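Local coordinates for 5' nucleotidase family protein (Staphylococcus aureus subsp. aureus, PDB 4Q7F) that belongs to the 5' nucleotidase family, pairing a calcineurin-like metallophosphoesterase domain that holds manganese and magnesium ions with a family-specific C-terminal domain, at residues V25-Y31 and P264-G268; H247-Q251 and E426-Q430; T344-Y349 and M515-V521. One frame throughout, in Å; residues are numbered along the deposited sequence.

Contact 1 of 3, residues V25-Y31 and P264-G268; sequences VSDVHGY and PGTRG. With MN (manganese (II) ion), chain C.
The loops 25-31 and 264-268 run alongside each other without strand pairing, approaching most closely where Val-28 CA lies 4.2 Å from Arg-267 CA. Their join centres on the carbonyl of Asp-27, whose O accepts two bonds: one from the backbone N of Arg-267, 2.9 Å and nearly straight at 174°, and one from Thr-266 OG1 at 2.7 Å, in the carbonyl plane. Thr-266 reaches it because OG1 stands anti to its own backbone N (chi1 -177°). This grip holds the backbone between two manganese ligands, for Asp-27 OD2 and His-29 NE2 both bind the ion, in the Asp-x-His sequence of calcineurin-like metallophosphoesterases; Asp-72 and His-249 complete the protein ligands. Ser-26 OG donates to the other carboxylate oxygen, Asp-27 OD1, which also accepts from the backbone N of His-247. At one end Arg-267, extended from CG to NE, runs beside Tyr-31 in the same direction, its CD 3.8 Å from the ring centroid and its guanidinium stacked on the ring with planes 16° apart. At the other, Pro-264 CG packs on Ser-26 CB at 3.5 Å. Three waters bridge the loops; one donates to both Asp-27 OD1 (2.9 Å) and Gly-265 O (2.7 Å).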
# COMPACT_ATOMS: atom_id res chain seq x y z
N VAL A 25 -8.85 8.74 9.76
CA VAL A 25 -7.50 8.23 9.59
C VAL A 25 -7.60 7.28 8.41
O VAL A 25 -8.68 6.67 8.15
CB VAL A 25 -6.91 7.54 10.83
CG1 VAL A 25 -6.62 8.56 11.90
CG2 VAL A 25 -7.82 6.44 11.37
N SER A 26 -6.52 7.17 7.65
CA SER A 26 -6.50 6.27 6.50
C SER A 26 -5.12 5.71 6.36
O SER A 26 -4.13 6.36 6.72
CB SER A 26 -6.88 7.00 5.21
OG SER A 26 -7.04 6.10 4.11
N ASP A 27 -5.05 4.48 5.85
CA ASP A 27 -3.78 3.82 5.62
C ASP A 27 -2.87 3.84 6.86
O ASP A 27 -1.69 4.18 6.79
CB ASP A 27 -3.10 4.42 4.38
CG ASP A 27 -3.99 4.34 3.12
OD1 ASP A 27 -4.91 5.18 2.93
OD2 ASP A 27 -3.71 3.48 2.25
N VAL A 28 -3.45 3.51 8.01
CA VAL A 28 -2.72 3.43 9.25
C VAL A 28 -1.67 2.33 9.16
O VAL A 28 -0.55 2.45 9.71
CB VAL A 28 -3.66 3.22 10.42
CG1 VAL A 28 -2.86 3.09 11.71
CG2 VAL A 28 -4.60 4.42 10.47
N HIS A 29 -2.05 1.27 8.44
CA HIS A 29 -1.18 0.16 8.10
C HIS A 29 -0.55 -0.58 9.25
O HIS A 29 0.58 -1.06 9.15
CB HIS A 29 -0.10 0.63 7.10
CG HIS A 29 -0.56 0.65 5.68
ND1 HIS A 29 -0.87 -0.51 5.00
CD2 HIS A 29 -0.69 1.66 4.78
CE1 HIS A 29 -1.19 -0.21 3.75
NE2 HIS A 29 -1.09 1.10 3.60
N GLY A 30 -1.26 -0.62 10.38
CA GLY A 30 -0.78 -1.35 11.55
C GLY A 30 0.31 -0.62 12.30
O GLY A 30 1.03 -1.25 13.09
N TYR A 31 0.47 0.69 12.02
CA TYR A 31 1.38 1.54 12.78
C TYR A 31 0.56 2.14 13.93
O TYR A 31 -0.07 3.18 13.80
CB TYR A 31 1.99 2.62 11.91
CG TYR A 31 3.01 2.03 10.96
CD1 TYR A 31 2.62 1.53 9.74
CD2 TYR A 31 4.34 1.92 11.33
CE1 TYR A 31 3.55 0.96 8.87
CE2 TYR A 31 5.28 1.35 10.47
CZ TYR A 31 4.86 0.87 9.25
OH TYR A 31 5.77 0.29 8.40
N PRO A 264 -5.96 11.76 4.14
CA PRO A 264 -5.18 11.97 5.32
C PRO A 264 -3.87 11.20 5.44
O PRO A 264 -3.58 10.64 6.50
CB PRO A 264 -6.16 11.57 6.42
CG PRO A 264 -6.98 10.49 5.80
CD PRO A 264 -6.91 10.65 4.32
N GLY A 265 -3.09 11.15 4.37
CA GLY A 265 -1.79 10.52 4.44
C GLY A 265 -1.78 9.04 4.84
O GLY A 265 -2.59 8.22 4.37
N THR A 266 -0.83 8.71 5.71
CA THR A 266 -0.63 7.33 6.10
C THR A 266 0.13 7.26 7.41
O THR A 266 0.83 8.20 7.80
CB THR A 266 0.19 6.58 5.00
OG1 THR A 266 0.34 5.19 5.33
CG2 THR A 266 1.58 7.22 4.83
N ARG A 267 0.01 6.12 8.07
CA ARG A 267 0.70 5.85 9.34
C ARG A 267 0.40 6.79 10.51
O ARG A 267 1.21 6.93 11.45
CB ARG A 267 2.20 5.75 9.13
CG ARG A 267 2.59 4.80 8.04
CD ARG A 267 4.09 4.60 8.00
NE ARG A 267 4.45 3.66 6.96
CZ ARG A 267 5.70 3.24 6.72
NH1 ARG A 267 6.72 3.70 7.43
NH2 ARG A 267 5.92 2.38 5.75
N GLY A 268 -0.75 7.45 10.44
CA GLY A 268 -1.19 8.33 11.53
C GLY A 268 -0.34 9.57 11.78
O GLY A 268 -0.19 9.96 12.89
MN MN C . -2.12 2.03 1.81
O HOH W 1 -4.63 9.62 8.59
O HOH W 2 -2.96 7.28 8.79
O HOH W 3 -4.03 7.77 2.09
O HOH W 4 -2.24 1.90 -0.44
O HOH W 5 -0.30 0.78 0.77

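Contact 2 of 3, residues H247-Q251 and E426-Q430; sequences HQHRQ and EPKPQ. With MG (magnesium ion), chain B; MN (manganese (II) ion), chain C.
Neither 247-251 nor 426-430 is regular, and their backbones stay well separated, Arg-250 CA and Lys-428 CA being 7.1 Å apart; a cis peptide precedes Pro-427. Side chains from both segments bridge the gap. Lys-428 bends at its last two torsions (chi3 76°, chi4 77°), which lays its methylenes along the backbone of 247-251: CD is 3.0 Å from Gln-248 O and CE 3.2 Å from His-249 O. Arg-250 slides past it in the opposing direction, with CG 3.4 Å from Lys-428 CD. The Arg-250 guanidinium then receives Pro-427 over one face, CB standing 3.5 Å from CZ. Its NH1 donates in the guanidinium plane to Gln-248 OE1 (3.1 Å), coming from above the amide plane; OE1 also accepts from Phe-210 N, so two bonds hold the Gln-248 amide. On the metal side His-247 ND1 binds magnesium and His-249 NE2 manganese, at 2.5 and 2.4 Å, and a water joining the two ions donates to His-247 O. The contact thus brings the C-terminal domain against the metal-binding loop of the phosphoesterase domain, at the surface. Segment 247-251 connects strand 242-244 to strand 251-256, while 426-430 belongs to the loop between strands 417-420 and 435-438.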
# COMPACT_ATOMS: atom_id res chain seq x y z
N HIS A 247 -5.52 5.46 0.07
CA HIS A 247 -4.80 4.61 -0.87
C HIS A 247 -3.51 5.13 -1.45
O HIS A 247 -2.54 4.38 -1.58
CB HIS A 247 -5.74 4.19 -2.02
CG HIS A 247 -5.12 3.27 -3.02
ND1 HIS A 247 -4.69 2.01 -2.70
CD2 HIS A 247 -4.89 3.42 -4.35
CE1 HIS A 247 -4.22 1.41 -3.77
NE2 HIS A 247 -4.32 2.25 -4.79
N GLN A 248 -3.51 6.40 -1.85
CA GLN A 248 -2.33 6.99 -2.44
C GLN A 248 -1.38 7.57 -1.40
O GLN A 248 -0.27 7.94 -1.75
CB GLN A 248 -2.73 8.07 -3.45
CG GLN A 248 -3.47 7.54 -4.69
CD GLN A 248 -3.92 8.69 -5.59
OE1 GLN A 248 -4.46 9.69 -5.11
NE2 GLN A 248 -3.70 8.56 -6.89
N HIS A 249 -1.82 7.65 -0.12
CA HIS A 249 -0.97 8.17 0.96
C HIS A 249 -0.61 9.65 0.78
O HIS A 249 0.42 10.12 1.28
CB HIS A 249 0.31 7.36 1.07
CG HIS A 249 0.09 5.90 1.32
ND1 HIS A 249 1.12 5.05 1.62
CD2 HIS A 249 -1.04 5.17 1.42
CE1 HIS A 249 0.64 3.84 1.83
NE2 HIS A 249 -0.67 3.90 1.75
N ARG A 250 -1.45 10.37 0.06
CA ARG A 250 -1.24 11.79 -0.15
C ARG A 250 -1.94 12.59 0.96
O ARG A 250 -2.81 12.06 1.65
CB ARG A 250 -1.83 12.17 -1.49
CG ARG A 250 -1.17 11.44 -2.64
CD ARG A 250 -2.00 11.54 -3.89
NE ARG A 250 -1.98 12.89 -4.43
CZ ARG A 250 -2.61 13.26 -5.53
NH1 ARG A 250 -3.37 12.40 -6.20
NH2 ARG A 250 -2.51 14.52 -5.95
N GLN A 251 -1.52 13.86 1.11
CA GLN A 251 -2.08 14.76 2.11
C GLN A 251 -2.86 15.84 1.40
O GLN A 251 -2.28 16.76 0.79
CB GLN A 251 -0.98 15.29 3.02
CG GLN A 251 -0.29 14.13 3.72
CD GLN A 251 0.53 14.53 4.91
OE1 GLN A 251 0.78 15.71 5.13
NE2 GLN A 251 0.96 13.54 5.68
N GLU A 426 5.78 11.47 -8.76
CA GLU A 426 4.55 12.26 -8.58
C GLU A 426 3.31 11.53 -9.09
O GLU A 426 3.39 10.77 -10.05
CB GLU A 426 4.65 13.60 -9.32
CG GLU A 426 5.83 14.49 -8.91
CD GLU A 426 5.81 14.94 -7.46
OE1 GLU A 426 4.72 15.07 -6.86
OE2 GLU A 426 6.91 15.19 -6.92
N PRO A 427 2.16 11.74 -8.43
CA PRO A 427 1.99 12.58 -7.24
C PRO A 427 2.75 12.04 -6.03
O PRO A 427 3.11 12.80 -5.14
CB PRO A 427 0.47 12.57 -7.00
CG PRO A 427 -0.06 11.43 -7.79
CD PRO A 427 0.87 11.25 -8.95
N LYS A 428 3.01 10.73 -6.00
CA LYS A 428 3.78 10.10 -4.93
C LYS A 428 4.76 9.03 -5.45
O LYS A 428 4.57 8.48 -6.54
CB LYS A 428 2.88 9.55 -3.84
CG LYS A 428 2.25 10.64 -2.98
CD LYS A 428 1.78 10.08 -1.65
CE LYS A 428 2.93 9.83 -0.68
NZ LYS A 428 3.42 11.09 -0.04
N PRO A 429 5.81 8.75 -4.66
CA PRO A 429 6.85 7.81 -5.10
C PRO A 429 6.38 6.37 -5.34
O PRO A 429 5.59 5.84 -4.58
CB PRO A 429 7.88 7.87 -3.96
CG PRO A 429 7.08 8.25 -2.76
CD PRO A 429 6.04 9.20 -3.27
N GLN A 430 6.89 5.76 -6.41
CA GLN A 430 6.59 4.38 -6.78
C GLN A 430 7.90 3.65 -7.10
O GLN A 430 8.00 2.99 -8.16
CB GLN A 430 5.67 4.36 -8.00
CG GLN A 430 4.30 4.94 -7.76
CD GLN A 430 3.46 4.99 -9.03
OE1 GLN A 430 3.97 5.19 -10.15
NE2 GLN A 430 2.16 4.83 -8.87
MG MG B . -4.36 0.94 -0.45
MN MN C . -2.12 2.03 1.81
O HOH W 4 -2.24 1.90 -0.44
O HOH W 5 -0.30 0.78 0.77

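Contact 3 of 3, residues T344-Y349 and M515-V521; sequences TNFMNY and MRIPQVV
Hydrogen bonds centre on Asn-345, a helix residue whose primary amide mates with the backbone of 515-521. Its CG lies anti to the backbone N (chi1 -176°), which carries the amide off the helix and up to the loop. There OD1 accepts from two successive backbone groups, Val-520 N at 2.8 Å and Val-521 N at 3.1 Å, both in its carbonyl plane, while ND2 donates to Pro-518 O at 3.0 Å. Both ends of the amide being engaged fixes its flip. The Gln-519 amide stacks on it, planes 13° apart, and is itself held by a bond from NE2 to Val-521 O that is almost straight at 177°.

Aromatic and apolar contacts flank this polar centre. Pro-518 CD sits over one face of Tyr-349, a CH-pi contact 3.6 Å from the ring centroid, and Val-520 CG1 meets the edge of the same ring. Ile-517 CG2 rests on Tyr-349 CB at 3.8 Å, and Met-515 CE, on a poorly ordered selenomethionine, approaches Phe-346 CD1. Val-521 CG2 packs near Asn-348, whose ND2 binds Ile-436 O.

The loop 515-521 thereby runs over helix 342-355 on its way from helix 501-511 to strand 522-526; Phe-346 also packs on Leu-505 and Leu-509 of helix 501-511, and Asn-348 touches Ala-360 of strand 359-363.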
# COMPACT_ATOMS: atom_id res chain seq x y z
N THR A 344 21.27 -6.40 -3.77
CA THR A 344 20.33 -6.78 -4.83
C THR A 344 20.81 -8.09 -5.49
O THR A 344 20.00 -8.95 -5.89
CB THR A 344 20.15 -5.68 -5.89
OG1 THR A 344 21.41 -5.35 -6.49
CG2 THR A 344 19.54 -4.48 -5.24
N ASN A 345 22.13 -8.23 -5.59
CA ASN A 345 22.73 -9.43 -6.11
C ASN A 345 22.34 -10.60 -5.22
O ASN A 345 21.94 -11.65 -5.70
CB ASN A 345 24.23 -9.33 -6.15
CG ASN A 345 24.85 -10.54 -6.78
OD1 ASN A 345 24.63 -10.80 -7.97
ND2 ASN A 345 25.61 -11.29 -6.00
N PHE A 346 22.45 -10.38 -3.91
CA PHE A 346 22.08 -11.38 -2.93
C PHE A 346 20.61 -11.81 -3.03
O PHE A 346 20.33 -13.00 -3.00
CB PHE A 346 22.37 -10.86 -1.53
CG PHE A 346 21.57 -11.52 -0.45
CD1 PHE A 346 21.87 -12.79 -0.02
CD2 PHE A 346 20.51 -10.85 0.13
CE1 PHE A 346 21.12 -13.39 0.97
CE2 PHE A 346 19.76 -11.44 1.13
CZ PHE A 346 20.07 -12.71 1.56
N MSE A 347 19.70 -10.85 -3.12
CA MSE A 347 18.27 -11.16 -3.18
C MSE A 347 17.98 -11.95 -4.42
O MSE A 347 17.31 -12.97 -4.36
CB MSE A 347 17.39 -9.91 -3.12
CG MSE A 347 17.37 -9.30 -1.71
SE MSE A 347 15.88 -8.03 -1.54
CE MSE A 347 16.57 -6.63 -2.74
N ASN A 348 18.46 -11.47 -5.57
CA ASN A 348 18.25 -12.20 -6.82
C ASN A 348 18.86 -13.62 -6.80
O ASN A 348 18.25 -14.56 -7.29
CB ASN A 348 18.75 -11.38 -8.01
CG ASN A 348 17.71 -10.38 -8.48
OD1 ASN A 348 16.63 -10.77 -8.95
ND2 ASN A 348 18.03 -9.10 -8.41
N TYR A 349 20.04 -13.77 -6.20
CA TYR A 349 20.65 -15.06 -6.09
C TYR A 349 19.77 -16.00 -5.26
O TYR A 349 19.56 -17.14 -5.65
CB TYR A 349 22.06 -14.99 -5.51
CG TYR A 349 22.69 -16.37 -5.45
CD1 TYR A 349 23.11 -17.01 -6.61
CD2 TYR A 349 22.83 -17.05 -4.24
CE1 TYR A 349 23.66 -18.28 -6.57
CE2 TYR A 349 23.38 -18.31 -4.19
CZ TYR A 349 23.80 -18.92 -5.36
OH TYR A 349 24.35 -20.17 -5.31
N MSE A 515 28.30 -17.82 2.80
CA MSE A 515 27.78 -16.71 2.00
C MSE A 515 28.66 -16.35 0.84
O MSE A 515 29.04 -15.19 0.67
CB MSE A 515 27.58 -15.48 2.88
CG MSE A 515 26.48 -15.70 3.92
SE MSE A 515 24.69 -15.77 3.06
CE MSE A 515 24.69 -13.99 2.22
N ARG A 516 29.02 -17.35 0.04
CA ARG A 516 29.81 -17.11 -1.16
C ARG A 516 28.79 -16.95 -2.27
O ARG A 516 28.35 -17.92 -2.87
CB ARG A 516 30.76 -18.28 -1.42
CG ARG A 516 31.69 -18.57 -0.26
CD ARG A 516 32.79 -19.53 -0.66
NE ARG A 516 33.62 -18.96 -1.72
CZ ARG A 516 34.64 -19.59 -2.30
NH1 ARG A 516 35.33 -18.98 -3.26
NH2 ARG A 516 34.97 -20.82 -1.94
N ILE A 517 28.41 -15.70 -2.54
CA ILE A 517 27.37 -15.39 -3.51
C ILE A 517 27.93 -15.11 -4.90
O ILE A 517 28.75 -14.21 -5.06
CB ILE A 517 26.55 -14.15 -3.06
CG1 ILE A 517 26.16 -14.25 -1.57
CG2 ILE A 517 25.32 -13.96 -3.94
CD1 ILE A 517 25.46 -15.54 -1.18
N PRO A 518 27.51 -15.88 -5.92
CA PRO A 518 28.00 -15.58 -7.27
C PRO A 518 27.37 -14.31 -7.82
O PRO A 518 26.30 -13.89 -7.34
CB PRO A 518 27.57 -16.80 -8.09
CG PRO A 518 26.50 -17.45 -7.32
CD PRO A 518 26.77 -17.15 -5.87
N GLN A 519 28.00 -13.71 -8.82
CA GLN A 519 27.49 -12.48 -9.39
C GLN A 519 26.42 -12.79 -10.44
O GLN A 519 26.74 -13.19 -11.56
CB GLN A 519 28.61 -11.62 -9.99
CG GLN A 519 28.17 -10.18 -10.25
CD GLN A 519 27.82 -9.43 -8.95
OE1 GLN A 519 28.45 -9.64 -7.90
NE2 GLN A 519 26.84 -8.53 -9.03
N VAL A 520 25.17 -12.59 -10.07
CA VAL A 520 24.04 -12.82 -10.97
C VAL A 520 23.40 -11.53 -11.50
O VAL A 520 22.65 -11.56 -12.47
CB VAL A 520 22.96 -13.71 -10.31
CG1 VAL A 520 23.55 -15.07 -9.98
CG2 VAL A 520 22.37 -13.03 -9.07
N VAL A 521 23.73 -10.40 -10.87
CA VAL A 521 23.23 -9.08 -11.28
C VAL A 521 24.39 -8.38 -11.96
O VAL A 521 25.46 -8.18 -11.37
CB VAL A 521 22.69 -8.25 -10.10
CG1 VAL A 521 22.16 -6.90 -10.59
CG2 VAL A 521 21.57 -9.00 -9.40

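How the contacts relate
Contacts 1 and 2 adjoin, their centres 13 Å apart, and share the manganese ion and two of its waters. They are also joined by a probable hydrogen bond of 2.9 Å from Gly-265 N to Arg-250 O. Along the chain their segments alternate; 25-31 and 247-251 each give ligands to the two-metal centre, while 264-268 and 426-430 pack against them without binding metal. Contact 3 is remote, its centre 35 Å from that of contact 1 and 32 Å from that of contact 2. Contact 1 closes before contact 3 opens; contact 2, whose segments alternate with those of both, spans the two domains. Contact 3 ties helix 342-355 to the chain's last loop.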